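Local coordinates for protein trans-4-hydroxy-L-proline dehydratase (Clostridioides difficile 70-100-2010, PDB 6VXC) that catalyses the radical-based dehydration of trans-4-hydroxy-L-proline to (S)-1-pyrroline-5-carboxylate, as a glycyl radical enzyme used in anaerobic breakdown of hydroxyproline, at residues His308-Pro311 / Phe312-Arg315; Asp374-Asn377 / Glu378-Ile382. All coordinates share one frame; numbering follows the deposited sequence.

Followed from the N terminus, the chain reaches contact 1 in helix 305-318, where it joins successive turns at 308-315 and closes no loop beyond the helical turn itself. The chain then runs through helix 324-339, helix 348-353 and strand 362-366 before contact 2 caps the start of helix 378-390. The two contacts lie in series, neither nested nor crossed, with centres about 11 Å apart. They meet directly: Asn-310 CB lies 3.4 Å from Asn-377 ND2, and Tyr-313 packs on Val-379 and Ile-382. Helix 305-318 is thereby packed against the beginning of helix 378-390, and residues of both contacts reach helix 324-339.

Contact 1 (His308-Pro311 / Phe312-Arg315); sequences HLNP and FYER
Tyr-313, Glu-314 and Arg-315 give their backbone N-H groups to the carbonyls of Leu-309, Asn-310 and Pro-311, a run of i to i+4 bonds whose straightest member is Glu-314 N to Asn-310 O (2.9 Å, 176°). One turn apart, the amide of Asn-310 meets the carboxylate of Glu-314. Its ND2 makes a weak, bent bond to Glu-314 OE2 (3.1 Å), and the two planes are turned 72° apart. A water donates to both Asn-310 OD1, at 2.7 Å, and Glu-314 OE2, so a water bridge supplements the weak direct bond. Glu-314 CG stands anti to its carbonyl carbon (chi1 -68°), which sets CG beside Asn-310 O, and the chain runs on extended to the amide. Helix 305-318 is kinked at Pro-311, which has no N-H to give to the preceding turn; its own carbonyl is engaged. Besides accepting from Arg-315 N, Pro-311 O sits over the centre of the Arg-315 guanidinium, 3.8 Å above its plane. The arginine chain bends at chi3 to fold back there, and its NH2 also lies over one face of the Phe-312 ring, offset toward the rim. That ring presents its edge to the preceding turn, with CD2 3.3 Å from His-308 O. Phe-312 and Leu-309 both pack on Tyr-276 and Ala-279 of helix 276-293.

Contact 2 (Asp374-Asn377 / Glu378-Ile382); sequences DGVN and EVSYI
Asn-377 and Ser-380 form a capping box at the start of helix 378-390, each side chain bonded to the other's backbone N. From CB, the Asn-377 side chain rises with CG between its backbone N and carbonyl carbon (chi1 61°), turning the amide over the first helical turn. CG lies 3.7 Å from Ser-380 OG. Beyond it, OD1 accepts from Ser-380 N at 3.0 Å, with the donor tilted 29° from the carbonyl plane, and comes to 2.8 Å from Val-379 N. The other branch, ND2, is held by the backbone carbonyl of Asp-306, which fixes the rotation of the amide. In return Ser-380 OG accepts a nearly straight bond from Asn-377 N (2.9 Å, 168°); its hydroxyl is also hydrogen-bonded to Asp-306 OD2, so both partners of the box are tied to helix 305-318. Ahead of the cap, Asp-374 OD1 accepts from Val-376 N in an Asx turn, met from above the carboxylate plane. Val-376, just before the N-cap, and Tyr-381, four residues after it, close a hydrophobic staple: Val-376 CG1 touches Tyr-381 CE2 at 3.5 Å.

Contact 1 (His308-Pro311 / Phe312-Arg315)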
loop_
_atom_site.group_PDB
_atom_site.type_symbol
_atom_site.label_atom_id
_atom_site.label_comp_id
_atom_site.label_asym_id
_atom_site.label_seq_id
_atom_site.Cartn_x
_atom_site.Cartn_y
_atom_site.Cartn_z
ATOM N N HIS A 308 17.449 11.322 3.990
ATOM C CA HIS A 308 17.933 10.982 5.325
ATOM C C HIS A 308 19.382 10.508 5.286
ATOM O O HIS A 308 20.152 10.797 6.206
ATOM C CB HIS A 308 17.024 9.928 5.970
ATOM C CG HIS A 308 15.598 10.364 6.058
ATOM N ND1 HIS A 308 14.554 9.616 5.554
ATOM C CD2 HIS A 308 15.048 11.507 6.532
ATOM C CE1 HIS A 308 13.422 10.273 5.729
ATOM N NE2 HIS A 308 13.695 11.423 6.321
ATOM N N LEU A 309 19.765 9.767 4.240
ATOM C CA LEU A 309 21.102 9.180 4.195
ATOM C C LEU A 309 22.169 10.151 3.694
ATOM O O LEU A 309 23.341 9.992 4.040
ATOM C CB LEU A 309 21.105 7.924 3.326
ATOM C CG LEU A 309 20.382 6.688 3.861
ATOM C CD1 LEU A 309 20.568 5.520 2.908
ATOM C CD2 LEU A 309 20.846 6.321 5.280
ATOM N N ASN A 310 21.803 11.149 2.897
ATOM C CA ASN A 310 22.830 11.976 2.268
ATOM C C ASN A 310 23.746 12.672 3.268
ATOM O O ASN A 310 24.958 12.722 3.009
ATOM C CB ASN A 310 22.196 13.005 1.323
ATOM C CG ASN A 310 23.242 13.688 0.441
ATOM O OD1 ASN A 310 23.931 13.034 -0.348
ATOM N ND2 ASN A 310 23.377 15.000 0.588
ATOM N N PRO A 311 23.263 13.233 4.384
ATOM C CA PRO A 311 24.209 13.806 5.361
ATOM C C PRO A 311 25.207 12.788 5.886
ATOM O O PRO A 311 26.402 13.092 5.997
ATOM C CB PRO A 311 23.283 14.349 6.467
ATOM C CG PRO A 311 21.989 14.633 5.753
ATOM C CD PRO A 311 21.858 13.531 4.726
ATOM N N PHE A 312 24.754 11.567 6.169
ATOM C CA PHE A 312 25.660 10.513 6.602
ATOM C C PHE A 312 26.651 10.160 5.502
ATOM O O PHE A 312 27.854 10.015 5.763
ATOM C CB PHE A 312 24.851 9.274 7.002
ATOM C CG PHE A 312 23.992 9.460 8.240
ATOM C CD1 PHE A 312 24.546 9.403 9.501
ATOM C CD2 PHE A 312 22.650 9.732 8.122
ATOM C CE1 PHE A 312 23.767 9.568 10.622
ATOM C CE2 PHE A 312 21.857 9.914 9.239
ATOM C CZ PHE A 312 22.415 9.831 10.489
ATOM N N TYR A 313 26.168 10.045 4.264
ATOM C CA TYR A 313 27.045 9.711 3.149
ATOM C C TYR A 313 28.162 10.736 3.027
ATOM O O TYR A 313 29.344 10.386 3.033
ATOM C CB TYR A 313 26.236 9.640 1.846
ATOM C CG TYR A 313 27.061 9.276 0.631
ATOM C CD1 TYR A 313 27.508 7.973 0.449
ATOM C CD2 TYR A 313 27.358 10.217 -0.350
ATOM C CE1 TYR A 313 28.253 7.618 -0.653
ATOM C CE2 TYR A 313 28.110 9.872 -1.472
ATOM C CZ TYR A 313 28.551 8.570 -1.608
ATOM O OH TYR A 313 29.288 8.216 -2.697
ATOM N N GLU A 314 27.794 12.015 2.958
ATOM C CA GLU A 314 28.780 13.074 2.787
ATOM C C GLU A 314 29.770 13.093 3.943
ATOM O O GLU A 314 30.985 13.185 3.735
ATOM C CB GLU A 314 28.062 14.416 2.643
ATOM C CG GLU A 314 27.277 14.537 1.345
ATOM C CD GLU A 314 26.731 15.929 1.111
ATOM O OE1 GLU A 314 26.827 16.761 2.025
ATOM O OE2 GLU A 314 26.193 16.197 0.014
ATOM N N ARG A 315 29.266 12.984 5.173
ATOM C CA ARG A 315 30.136 12.965 6.341
ATOM C C ARG A 315 31.069 11.754 6.305
ATOM O O ARG A 315 32.284 11.884 6.496
ATOM C CB ARG A 315 29.261 12.981 7.604
ATOM C CG ARG A 315 29.911 13.342 8.911
ATOM C CD ARG A 315 28.847 13.895 9.928
ATOM N NE ARG A 315 27.613 13.094 9.972
ATOM C CZ ARG A 315 26.375 13.564 9.800
ATOM N NH1 ARG A 315 26.151 14.856 9.578
ATOM N NH2 ARG A 315 25.340 12.741 9.863
HETATM O O HOH W 1 25.337 14.160 -2.421
#

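Contact 2 (Asp374-Asn377 / Glu378-Ile382)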
loop_
_atom_site.group_PDB
_atom_site.type_symbol
_atom_site.label_atom_id
_atom_site.label_comp_id
_atom_site.label_asym_id
_atom_site.label_seq_id
_atom_site.Cartn_x
_atom_site.Cartn_y
_atom_site.Cartn_z
ATOM N N ASP A 374 15.529 21.383 -5.160
ATOM C CA ASP A 374 15.868 20.110 -5.794
ATOM C C ASP A 374 16.577 19.164 -4.836
ATOM O O ASP A 374 17.602 19.509 -4.252
ATOM C CB ASP A 374 16.745 20.359 -7.032
ATOM C CG ASP A 374 17.350 19.078 -7.588
ATOM O OD1 ASP A 374 16.745 17.993 -7.399
ATOM O OD2 ASP A 374 18.429 19.158 -8.214
ATOM N N GLY A 375 16.012 17.968 -4.664
ATOM C CA GLY A 375 16.512 16.989 -3.715
ATOM C C GLY A 375 17.392 15.893 -4.278
ATOM O O GLY A 375 17.901 15.062 -3.518
ATOM N N VAL A 376 17.574 15.846 -5.597
ATOM C CA VAL A 376 18.461 14.845 -6.177
ATOM C C VAL A 376 19.866 15.047 -5.632
ATOM O O VAL A 376 20.408 16.156 -5.660
ATOM C CB VAL A 376 18.419 14.922 -7.710
ATOM C CG1 VAL A 376 19.545 14.102 -8.321
ATOM C CG2 VAL A 376 17.051 14.433 -8.203
ATOM N N ASN A 377 20.446 13.982 -5.097
ATOM C CA ASN A 377 21.789 14.011 -4.538
ATOM C C ASN A 377 22.472 12.705 -4.927
ATOM O O ASN A 377 21.898 11.869 -5.635
ATOM C CB ASN A 377 21.754 14.246 -3.009
ATOM C CG ASN A 377 21.005 13.150 -2.249
ATOM O OD1 ASN A 377 21.174 11.957 -2.521
ATOM N ND2 ASN A 377 20.164 13.559 -1.290
ATOM N N GLU A 378 23.698 12.510 -4.443
ATOM C CA GLU A 378 24.457 11.334 -4.858
ATOM C C GLU A 378 23.772 10.051 -4.418
ATOM O O GLU A 378 23.823 9.045 -5.130
ATOM C CB GLU A 378 25.884 11.369 -4.300
ATOM C CG GLU A 378 26.819 12.285 -5.055
ATOM C CD GLU A 378 26.861 11.959 -6.543
ATOM O OE1 GLU A 378 26.493 12.843 -7.358
ATOM O OE2 GLU A 378 27.221 10.812 -6.894
ATOM N N VAL A 379 23.149 10.057 -3.235
ATOM C CA VAL A 379 22.463 8.851 -2.781
ATOM C C VAL A 379 21.304 8.530 -3.708
ATOM O O VAL A 379 21.003 7.360 -3.941
ATOM C CB VAL A 379 21.975 8.969 -1.311
ATOM C CG1 VAL A 379 21.239 7.693 -0.915
ATOM C CG2 VAL A 379 23.147 9.197 -0.332
ATOM N N SER A 380 20.639 9.555 -4.247
ATOM C CA SER A 380 19.545 9.326 -5.190
ATOM C C SER A 380 20.003 8.472 -6.357
ATOM O O SER A 380 19.297 7.549 -6.789
ATOM C CB SER A 380 18.981 10.653 -5.718
ATOM O OG SER A 380 18.769 11.603 -4.704
ATOM N N TYR A 381 21.172 8.792 -6.907
ATOM C CA TYR A 381 21.676 8.026 -8.035
ATOM C C TYR A 381 22.131 6.641 -7.611
ATOM O O TYR A 381 21.978 5.686 -8.376
ATOM C CB TYR A 381 22.800 8.795 -8.734
ATOM C CG TYR A 381 22.277 9.909 -9.597
ATOM C CD1 TYR A 381 21.621 9.623 -10.789
ATOM C CD2 TYR A 381 22.430 11.242 -9.225
ATOM C CE1 TYR A 381 21.131 10.623 -11.606
ATOM C CE2 TYR A 381 21.939 12.262 -10.030
ATOM C CZ TYR A 381 21.289 11.944 -11.222
ATOM O OH TYR A 381 20.811 12.950 -12.028
ATOM N N ILE A 382 22.671 6.507 -6.391
ATOM C CA ILE A 382 23.003 5.184 -5.881
ATOM C C ILE A 382 21.743 4.316 -5.787
ATOM O O ILE A 382 21.752 3.150 -6.188
ATOM C CB ILE A 382 23.740 5.289 -4.531
ATOM C CG1 ILE A 382 25.055 6.068 -4.667
ATOM C CG2 ILE A 382 24.064 3.919 -4.003
ATOM C CD1 ILE A 382 25.740 6.365 -3.313
#